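PDB 5UAO: tryptophane-5-halogenase from Microbispora sp. ATCC PTA-5024, which probably catalyses the flavin-dependent chlorination of tryptophan at its 5-position during biosynthesis of the lanthipeptide NAI-107. Local coordinates for residues A[44-49]-A[187-192]; A[250-255]-A[422-427]; A[398-403]-A[463-468]. All coordinates share one frame; numbering follows the deposited sequence.

The three contacts illustrate how one flavoenzyme fold is tied together on both sides of its centre. Contact 1 joins helices 39-51 and 178-191, with the side chain of L46 about 12 Å from the bound FAD; contact 3 pairs helices 383-406 and 461-471 on the opposite side of the chain's centre, the side chain of F400 about 13 Å from the cofactor. Their centres lie 35 Å apart. Contact 2, a meeting of loops on the same side as contact 3, is centred 13 Å from it and touches it: R398 NE probably hydrogen-bonds S253 OG at 2.9 Å. Contacts 2 and 3 interleave along the chain, whereas contact 1 closes before either opens and has its centre 38 Å from that of contact 2.

Contact 1: A[44-49]-A[187-192]; sequences TALALK and ELAARR
R192 NH1 serves two acceptors, the carbonyl oxygen of L86 and a water, and through that water it reaches the backbone at L46. The water lies at the edge of the guanidinium, in its plane, 2.9 Å from R192 NH1, and donates to L46 O at 2.7 Å. No direct hydrogen bond joins the segments 44-49 and 187-192; one water supplies a polar bridge. One face of the guanidinium is flanked toward its rim by L188 CD1.

Away from the guanidinium, along the arginine chain, the contact turns apolar. L46 CG stands anti to the carbonyl carbon (chi1 -72°), and the CD2 branch comes against the backbone of the facing helix, 3.6 Å from A189 CA. The same methyl lies 4.1 Å from L188 CB and equally close to A189 CB, while R192 CD passes 4.2 Å from it. With only a methyl at A189, the CA atoms of L46 and A189 approach to 5.9 Å. Where helix 178-191 ends, R192 O lies 3.6 Å from K49 CG; a bend at chi2 (64°) precedes an otherwise extended lysine chain, whose NZ bonds to L55 O and P53 O.

Helix 39-51 follows strand 31-35 and a glycine-rich turn consistent with a Rossmann-type FAD site; helix 178-191 leads into strand 195-208 of the same sheet. The chemistry implies a division of labour: the leucine methyl, seated on helix backbone, probably sets the close approach, while the water-mediated link is likely to let the polar join adjust.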
loop_
_atom_site.group_PDB
_atom_site.type_symbol
_atom_site.label_atom_id
_atom_site.label_comp_id
_atom_site.label_asym_id
_atom_site.label_seq_id
_atom_site.Cartn_x
_atom_site.Cartn_y
_atom_site.Cartn_z
ATOM N N THR A 44 -2.432 -22.699 13.059
ATOM C CA THR A 44 -2.758 -21.702 14.048
ATOM C C THR A 44 -2.297 -22.120 15.425
ATOM O O THR A 44 -1.689 -21.293 16.136
ATOM C CB THR A 44 -4.278 -21.516 14.162
ATOM O OG1 THR A 44 -4.770 -21.136 12.888
ATOM C CG2 THR A 44 -4.612 -20.466 15.156
ATOM N N ALA A 45 -2.562 -23.371 15.810
ATOM C CA ALA A 45 -2.167 -23.835 17.151
ATOM C C ALA A 45 -0.617 -23.811 17.336
ATOM O O ALA A 45 -0.123 -23.382 18.369
ATOM C CB ALA A 45 -2.701 -25.241 17.378
ATOM N N LEU A 46 0.122 -24.197 16.295
ATOM C CA LEU A 46 1.582 -24.172 16.351
ATOM C C LEU A 46 2.124 -22.742 16.454
ATOM O O LEU A 46 3.087 -22.514 17.165
ATOM C CB LEU A 46 2.174 -24.893 15.143
ATOM C CG LEU A 46 1.995 -26.381 15.224
ATOM C CD1 LEU A 46 2.246 -27.012 13.876
ATOM C CD2 LEU A 46 2.993 -26.949 16.213
ATOM N N ALA A 47 1.490 -21.797 15.733
ATOM C CA ALA A 47 1.889 -20.396 15.776
ATOM C C ALA A 47 1.625 -19.769 17.148
ATOM O O ALA A 47 2.524 -19.032 17.648
ATOM C CB ALA A 47 1.195 -19.602 14.699
ATOM N N LEU A 48 0.454 -20.078 17.760
ATOM C CA LEU A 48 0.160 -19.586 19.069
ATOM C C LEU A 48 1.152 -20.068 20.127
ATOM O O LEU A 48 1.627 -19.285 20.947
ATOM C CB LEU A 48 -1.247 -19.944 19.531
ATOM C CG LEU A 48 -2.353 -19.166 18.836
ATOM C CD1 LEU A 48 -3.655 -19.985 18.984
ATOM C CD2 LEU A 48 -2.508 -17.783 19.415
ATOM N N LYS A 49 1.397 -21.350 20.146
ATOM C CA LYS A 49 2.328 -21.913 21.088
ATOM C C LYS A 49 3.803 -21.454 20.821
ATOM O O LYS A 49 4.541 -21.305 21.773
ATOM C CB LYS A 49 2.185 -23.438 21.070
ATOM C CG LYS A 49 2.574 -24.147 22.352
ATOM C CD LYS A 49 1.664 -23.774 23.529
ATOM C CE LYS A 49 2.148 -24.468 24.789
ATOM N NZ LYS A 49 1.586 -23.774 25.975
ATOM N N GLU A 187 1.814 -34.211 14.932
ATOM C CA GLU A 187 2.888 -34.708 15.798
ATOM C C GLU A 187 3.634 -33.567 16.449
ATOM O O GLU A 187 3.945 -33.640 17.638
ATOM C CB GLU A 187 3.875 -35.605 14.987
ATOM C CG GLU A 187 5.195 -35.952 15.706
ATOM C CD GLU A 187 6.437 -35.929 14.795
ATOM O OE1 GLU A 187 6.705 -36.937 14.086
ATOM O OE2 GLU A 187 7.175 -34.905 14.821
ATOM N N LEU A 188 3.940 -32.522 15.678
ATOM C CA LEU A 188 4.649 -31.381 16.201
ATOM C C LEU A 188 3.854 -30.703 17.255
ATOM O O LEU A 188 4.390 -30.357 18.259
ATOM C CB LEU A 188 5.005 -30.343 15.126
ATOM C CG LEU A 188 6.345 -30.374 14.450
ATOM C CD1 LEU A 188 6.533 -29.143 13.557
ATOM C CD2 LEU A 188 7.437 -30.393 15.501
ATOM N N ALA A 189 2.551 -30.511 17.038
ATOM C CA ALA A 189 1.716 -29.842 18.022
ATOM C C ALA A 189 1.717 -30.599 19.385
ATOM O O ALA A 189 1.829 -29.974 20.449
ATOM C CB ALA A 189 0.286 -29.735 17.483
ATOM N N ALA A 190 1.661 -31.932 19.318
ATOM C CA ALA A 190 1.661 -32.750 20.543
ATOM C C ALA A 190 3.004 -32.643 21.251
ATOM O O ALA A 190 3.060 -32.483 22.451
ATOM C CB ALA A 190 1.379 -34.195 20.203
ATOM N N ARG A 191 4.075 -32.686 20.486
ATOM C CA ARG A 191 5.390 -32.590 21.041
ATOM C C ARG A 191 5.596 -31.229 21.681
ATOM O O ARG A 191 6.316 -31.104 22.628
ATOM C CB ARG A 191 6.376 -32.734 19.919
ATOM C CG ARG A 191 7.803 -32.763 20.344
ATOM C CD ARG A 191 8.608 -33.437 19.225
ATOM N NE ARG A 191 9.212 -32.471 18.340
ATOM C CZ ARG A 191 9.572 -32.697 17.077
ATOM N NH1 ARG A 191 9.350 -33.860 16.489
ATOM N NH2 ARG A 191 10.147 -31.712 16.402
ATOM N N ARG A 192 4.986 -30.195 21.146
ATOM C CA ARG A 192 5.135 -28.880 21.707
ATOM C C ARG A 192 4.108 -28.450 22.729
ATOM O O ARG A 192 4.126 -27.298 23.134
ATOM C CB ARG A 192 5.171 -27.890 20.575
ATOM C CG ARG A 192 6.401 -28.087 19.729
ATOM C CD ARG A 192 6.389 -27.110 18.605
ATOM N NE ARG A 192 7.511 -27.236 17.683
ATOM C CZ ARG A 192 7.734 -26.370 16.700
ATOM N NH1 ARG A 192 6.895 -25.346 16.498
ATOM N NH2 ARG A 192 8.759 -26.539 15.895
HETATM O O HOH W 1 4.771 -24.401 18.222
#

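Contact 2: A[250-255]-A[422-427]; sequences YASSLF and ETDISG
S253 OG donates to D424 O over 2.6 Å, and its neighbour S252 OG donates to D424 OD2 over 2.7 Å, so two successive serines take hold of both the backbone and the carboxylate of one aspartate. The first bond reaches the carbonyl oxygen tilted 24° from its plane; the second meets OD2 on the anti side, slightly out of the carboxylate plane. A third bond runs the other way, D424 N to S252 O at 3.0 Å, nearly straight at nitrogen (164°) but arriving above the carbonyl plane. The first torsion of D424 sets CG anti to its backbone N (chi1 -179°), which brings OD2 to S252 OG.

The other carboxylate oxygen looks after its own loop. D424 OD1 accepts from S426 N, making an Asx turn, and also from S426 OG on its syn lone pair, so the carboxylate is held at both oxygens and its rotation is probably fixed. This turn lies in the loop linking helix 414-422 to helix 429-437, and it docks on the loop between strands 247-249 and 258-264, the latter a member of the seven-stranded sheet. From helix 383-406, R398 NE probably bonds S253 OG as well, and R398 NH2 makes a long, weak ion pair with D424 OD2.

Farther out, water takes over. One molecule donates to S252 O and E422 O; another, lying over the centre of the F255 ring, donates to S253 O and to T423 OG1, which also bonds A419 O. T423 CG2 packs 3.5 Å from S253 O, while F255 CZ lies 4.0 Å from T423 OG1, and the ring meets the E422 carbonyl carbon at its edge, CZ to C 4.3 Å.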
loop_
_atom_site.group_PDB
_atom_site.type_symbol
_atom_site.label_atom_id
_atom_site.label_comp_id
_atom_site.label_asym_id
_atom_site.label_seq_id
_atom_site.Cartn_x
_atom_site.Cartn_y
_atom_site.Cartn_z
ATOM N N TYR A 250 -18.042 -14.518 -4.469
ATOM C CA TYR A 250 -17.275 -14.097 -5.595
ATOM C C TYR A 250 -17.744 -14.729 -6.937
ATOM O O TYR A 250 -16.998 -14.744 -7.973
ATOM C CB TYR A 250 -15.817 -14.541 -5.337
ATOM C CG TYR A 250 -15.049 -13.821 -4.252
ATOM C CD1 TYR A 250 -15.453 -12.581 -3.718
ATOM C CD2 TYR A 250 -13.851 -14.377 -3.780
ATOM C CE1 TYR A 250 -14.677 -11.913 -2.767
ATOM C CE2 TYR A 250 -13.095 -13.730 -2.869
ATOM C CZ TYR A 250 -13.498 -12.502 -2.336
ATOM O OH TYR A 250 -12.663 -11.883 -1.420
ATOM N N ALA A 251 -18.986 -15.183 -6.945
ATOM C CA ALA A 251 -19.510 -15.980 -8.018
ATOM C C ALA A 251 -19.674 -15.239 -9.329
ATOM O O ALA A 251 -19.689 -15.855 -10.353
ATOM C CB ALA A 251 -20.839 -16.576 -7.632
ATOM N N SER A 252 -19.855 -13.938 -9.299
ATOM C CA SER A 252 -19.862 -13.185 -10.548
ATOM C C SER A 252 -18.509 -13.326 -11.286
ATOM O O SER A 252 -18.423 -13.161 -12.498
ATOM C CB SER A 252 -20.185 -11.738 -10.288
ATOM O OG SER A 252 -19.175 -11.002 -9.615
ATOM N N SER A 253 -17.441 -13.615 -10.555
ATOM C CA SER A 253 -16.118 -13.750 -11.206
ATOM C C SER A 253 -15.616 -15.180 -11.288
ATOM O O SER A 253 -14.873 -15.528 -12.197
ATOM C CB SER A 253 -15.092 -12.997 -10.434
ATOM O OG SER A 253 -15.315 -11.599 -10.474
ATOM N N LEU A 254 -15.958 -15.988 -10.296
ATOM C CA LEU A 254 -15.352 -17.284 -10.125
ATOM C C LEU A 254 -16.539 -18.270 -10.060
ATOM O O LEU A 254 -17.302 -18.290 -9.098
ATOM C CB LEU A 254 -14.445 -17.245 -8.877
ATOM C CG LEU A 254 -13.316 -16.185 -8.927
ATOM C CD1 LEU A 254 -12.501 -16.171 -7.651
ATOM C CD2 LEU A 254 -12.348 -16.574 -10.040
ATOM N N PHE A 255 -16.736 -18.997 -11.154
ATOM C CA PHE A 255 -17.935 -19.809 -11.382
ATOM C C PHE A 255 -17.768 -21.305 -11.024
ATOM O O PHE A 255 -18.732 -22.061 -11.116
ATOM C CB PHE A 255 -18.207 -19.909 -12.902
ATOM C CG PHE A 255 -18.372 -18.650 -13.626
ATOM C CD1 PHE A 255 -18.777 -17.478 -13.012
ATOM C CD2 PHE A 255 -18.235 -18.665 -15.007
ATOM C CE1 PHE A 255 -19.016 -16.321 -13.762
ATOM C CE2 PHE A 255 -18.463 -17.516 -15.768
ATOM C CZ PHE A 255 -18.841 -16.342 -15.145
ATOM N N GLU A 422 -18.773 -13.242 -19.833
ATOM C CA GLU A 422 -19.473 -12.768 -18.613
ATOM C C GLU A 422 -18.673 -12.659 -17.265
ATOM O O GLU A 422 -19.212 -12.191 -16.255
ATOM C CB GLU A 422 -20.716 -13.615 -18.405
ATOM C CG GLU A 422 -21.654 -13.809 -19.621
ATOM C CD GLU A 422 -22.314 -12.519 -20.152
ATOM O OE1 GLU A 422 -22.249 -11.488 -19.457
ATOM O OE2 GLU A 422 -22.898 -12.524 -21.284
ATOM N N THR A 423 -17.420 -13.120 -17.225
ATOM C CA THR A 423 -16.606 -13.013 -16.018
ATOM C C THR A 423 -16.510 -11.554 -15.585
ATOM O O THR A 423 -16.016 -10.685 -16.337
ATOM C CB THR A 423 -15.205 -13.624 -16.264
ATOM O OG1 THR A 423 -15.373 -15.001 -16.643
ATOM C CG2 THR A 423 -14.290 -13.460 -14.987
ATOM N N ASP A 424 -16.928 -11.291 -14.345
ATOM C CA ASP A 424 -16.857 -9.953 -13.773
ATOM C C ASP A 424 -15.390 -9.656 -13.469
ATOM O O ASP A 424 -14.776 -10.366 -12.668
ATOM C CB ASP A 424 -17.689 -9.948 -12.475
ATOM C CG ASP A 424 -17.730 -8.622 -11.763
ATOM O OD1 ASP A 424 -17.098 -7.634 -12.162
ATOM O OD2 ASP A 424 -18.453 -8.623 -10.719
ATOM N N ILE A 425 -14.853 -8.617 -14.123
ATOM C CA ILE A 425 -13.516 -8.128 -13.912
ATOM C C ILE A 425 -13.543 -6.660 -13.441
ATOM O O ILE A 425 -12.525 -6.014 -13.445
ATOM C CB ILE A 425 -12.670 -8.238 -15.231
ATOM C CG1 ILE A 425 -13.381 -7.534 -16.415
ATOM C CG2 ILE A 425 -12.471 -9.703 -15.607
ATOM C CD1 ILE A 425 -12.439 -7.183 -17.567
ATOM N N SER A 426 -14.674 -6.204 -12.912
ATOM C CA SER A 426 -14.865 -4.806 -12.594
ATOM C C SER A 426 -13.804 -4.263 -11.732
ATOM O O SER A 426 -13.351 -3.156 -11.947
ATOM C CB SER A 426 -16.270 -4.534 -11.993
ATOM O OG SER A 426 -16.636 -5.359 -10.924
ATOM N N GLY A 427 -13.346 -5.021 -10.758
ATOM C CA GLY A 427 -12.450 -4.453 -9.757
ATOM C C GLY A 427 -11.011 -4.274 -10.246
ATOM O O GLY A 427 -10.165 -3.622 -9.565
HETATM O O HOH W 2 -20.768 -12.590 -14.051
HETATM O O HOH W 3 -15.626 -16.897 -14.594
#

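Contact 3: A[398-403]-A[463-468]; sequences RWFLSI and EGVDTL
Two helices running nearly parallel, 383-406 and 461-471, pack here in the halogenase fold; F400 and I403 reach across, the phenyl ring touching the facing backbone. The axes of the short segments approach to 10.4 Å at an angle of 16°, and the F400 ring bridges the gap to G464. With CG anti to the backbone N (chi1 177°), F400 carries its ring out to the opposing helix, where CE1 comes 3.6 Å from G464 O. That oxygen lies at the ring's edge, near its plane. A side chain at G464 would point at the ring, so the absence of one permits the ring to come so near.

F400 and V465 lie alongside, pointing opposite ways, CD1 touching V465 CG2 at 4.1 Å, and the ring's far end reaches L468, CZ to CD2 at 4.3 Å. One turn along, I403 CD1 runs aslant over L468 CB at 3.9 Å and lies 4.5 Å from V465 CG1. No hydrogen bond crosses; the side-chain contacts are apolar and mostly buried, though the ring edge also meets the G464 carbonyl oxygen. Putting an alanine here for F400 would probably open a gap beside G464 and leave V465 CG2 and L468 CD2 without their aromatic neighbour.

Around the pair, H404 meets the F400 ring edge-to-face and Y460 adds a second aromatic contact. Helix 461-471 is flanked by strand 116-119, with L468 against F116 and T467 against A118, while D466 bonds L441 N and T442 OG1 in the loop between helices 429-437 and 446-453.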
loop_
_atom_site.group_PDB
_atom_site.type_symbol
_atom_site.label_atom_id
_atom_site.label_comp_id
_atom_site.label_asym_id
_atom_site.label_seq_id
_atom_site.Cartn_x
_atom_site.Cartn_y
_atom_site.Cartn_z
ATOM N N ARG A 398 -9.146 -12.146 -5.669
ATOM C CA ARG A 398 -10.314 -12.451 -6.468
ATOM C C ARG A 398 -10.196 -11.847 -7.874
ATOM O O ARG A 398 -10.414 -12.523 -8.877
ATOM C CB ARG A 398 -11.602 -12.005 -5.736
ATOM C CG ARG A 398 -12.859 -12.113 -6.567
ATOM C CD ARG A 398 -13.322 -10.780 -7.034
ATOM N NE ARG A 398 -14.610 -10.842 -7.725
ATOM C CZ ARG A 398 -15.801 -10.542 -7.205
ATOM N NH1 ARG A 398 -15.935 -10.058 -5.992
ATOM N NH2 ARG A 398 -16.891 -10.658 -7.973
ATOM N N TRP A 399 -9.925 -10.564 -7.932
ATOM C CA TRP A 399 -9.791 -9.870 -9.202
ATOM C C TRP A 399 -8.629 -10.377 -10.021
ATOM O O TRP A 399 -8.749 -10.501 -11.206
ATOM C CB TRP A 399 -9.685 -8.357 -9.036
ATOM C CG TRP A 399 -10.871 -7.790 -8.372
ATOM C CD1 TRP A 399 -10.889 -7.179 -7.168
ATOM C CD2 TRP A 399 -12.231 -7.857 -8.813
ATOM N NE1 TRP A 399 -12.162 -6.798 -6.853
ATOM C CE2 TRP A 399 -13.022 -7.270 -7.799
ATOM C CE3 TRP A 399 -12.864 -8.411 -9.935
ATOM C CZ2 TRP A 399 -14.409 -7.133 -7.897
ATOM C CZ3 TRP A 399 -14.234 -8.307 -10.026
ATOM C CH2 TRP A 399 -15.000 -7.649 -9.003
ATOM N N PHE A 400 -7.533 -10.781 -9.393
ATOM C CA PHE A 400 -6.459 -11.426 -10.165
ATOM C C PHE A 400 -6.898 -12.760 -10.776
ATOM O O PHE A 400 -6.592 -13.041 -11.924
ATOM C CB PHE A 400 -5.253 -11.641 -9.202
ATOM C CG PHE A 400 -4.065 -12.354 -9.814
ATOM C CD1 PHE A 400 -3.595 -12.021 -11.073
ATOM C CD2 PHE A 400 -3.371 -13.305 -9.087
ATOM C CE1 PHE A 400 -2.464 -12.630 -11.603
ATOM C CE2 PHE A 400 -2.240 -13.927 -9.601
ATOM C CZ PHE A 400 -1.786 -13.580 -10.851
ATOM N N LEU A 401 -7.581 -13.607 -10.015
ATOM C CA LEU A 401 -8.095 -14.823 -10.576
ATOM C C LEU A 401 -9.094 -14.535 -11.694
ATOM O O LEU A 401 -9.175 -15.324 -12.655
ATOM C CB LEU A 401 -8.771 -15.727 -9.549
ATOM C CG LEU A 401 -7.799 -16.288 -8.484
ATOM C CD1 LEU A 401 -8.557 -17.160 -7.486
ATOM C CD2 LEU A 401 -6.786 -17.150 -9.171
ATOM N N SER A 402 -9.891 -13.474 -11.534
ATOM C CA SER A 402 -10.918 -13.148 -12.558
ATOM C C SER A 402 -10.294 -13.021 -13.980
ATOM O O SER A 402 -10.895 -13.429 -14.960
ATOM C CB SER A 402 -11.687 -11.850 -12.172
ATOM O OG SER A 402 -11.063 -10.586 -12.515
ATOM N N ILE A 403 -9.097 -12.459 -14.082
ATOM C CA ILE A 403 -8.470 -12.284 -15.393
ATOM C C ILE A 403 -7.891 -13.577 -15.934
ATOM O O ILE A 403 -7.537 -13.595 -17.107
ATOM C CB ILE A 403 -7.452 -11.119 -15.429
ATOM C CG1 ILE A 403 -6.236 -11.405 -14.555
ATOM C CG2 ILE A 403 -8.110 -9.872 -14.965
ATOM C CD1 ILE A 403 -4.957 -11.101 -15.207
ATOM N N GLU A 463 3.883 -8.055 -11.535
ATOM C CA GLU A 463 4.541 -9.062 -12.386
ATOM C C GLU A 463 3.599 -10.248 -12.671
ATOM O O GLU A 463 3.565 -10.788 -13.759
ATOM C CB GLU A 463 5.937 -9.500 -11.813
ATOM C CG GLU A 463 5.997 -10.162 -10.442
ATOM C CD GLU A 463 5.938 -9.191 -9.228
ATOM O OE1 GLU A 463 5.675 -7.989 -9.428
ATOM O OE2 GLU A 463 6.133 -9.632 -8.054
ATOM N N GLY A 464 2.791 -10.637 -11.701
ATOM C CA GLY A 464 1.884 -11.731 -11.907
ATOM C C GLY A 464 0.771 -11.341 -12.864
ATOM O O GLY A 464 0.374 -12.119 -13.748
ATOM N N VAL A 465 0.263 -10.138 -12.688
ATOM C CA VAL A 465 -0.789 -9.606 -13.608
ATOM C C VAL A 465 -0.239 -9.507 -15.040
ATOM O O VAL A 465 -0.880 -9.979 -15.998
ATOM C CB VAL A 465 -1.308 -8.228 -13.152
ATOM C CG1 VAL A 465 -2.326 -7.663 -14.160
ATOM C CG2 VAL A 465 -1.969 -8.369 -11.760
ATOM N N ASP A 466 0.942 -8.936 -15.192
ATOM C CA ASP A 466 1.585 -8.847 -16.511
ATOM C C ASP A 466 1.758 -10.246 -17.159
ATOM O O ASP A 466 1.520 -10.422 -18.343
ATOM C CB ASP A 466 2.948 -8.220 -16.365
ATOM C CG ASP A 466 2.933 -6.645 -16.358
ATOM O OD1 ASP A 466 2.024 -5.931 -16.906
ATOM O OD2 ASP A 466 3.945 -6.127 -15.841
ATOM N N THR A 467 2.151 -11.239 -16.383
ATOM C CA THR A 467 2.470 -12.530 -16.978
ATOM C C THR A 467 1.206 -13.184 -17.491
ATOM O O THR A 467 1.200 -13.707 -18.591
ATOM C CB THR A 467 3.225 -13.448 -15.995
ATOM O OG1 THR A 467 4.412 -12.794 -15.575
ATOM C CG2 THR A 467 3.557 -14.794 -16.595
ATOM N N LEU A 468 0.133 -13.115 -16.713
ATOM C CA LEU A 468 -1.128 -13.711 -17.073
ATOM C C LEU A 468 -1.713 -13.028 -18.282
ATOM O O LEU A 468 -2.202 -13.693 -19.173
ATOM C CB LEU A 468 -2.172 -13.691 -15.912
ATOM C CG LEU A 468 -2.154 -14.997 -15.147
ATOM C CD1 LEU A 468 -2.630 -16.217 -15.974
ATOM C CD2 LEU A 468 -0.772 -15.279 -14.613
#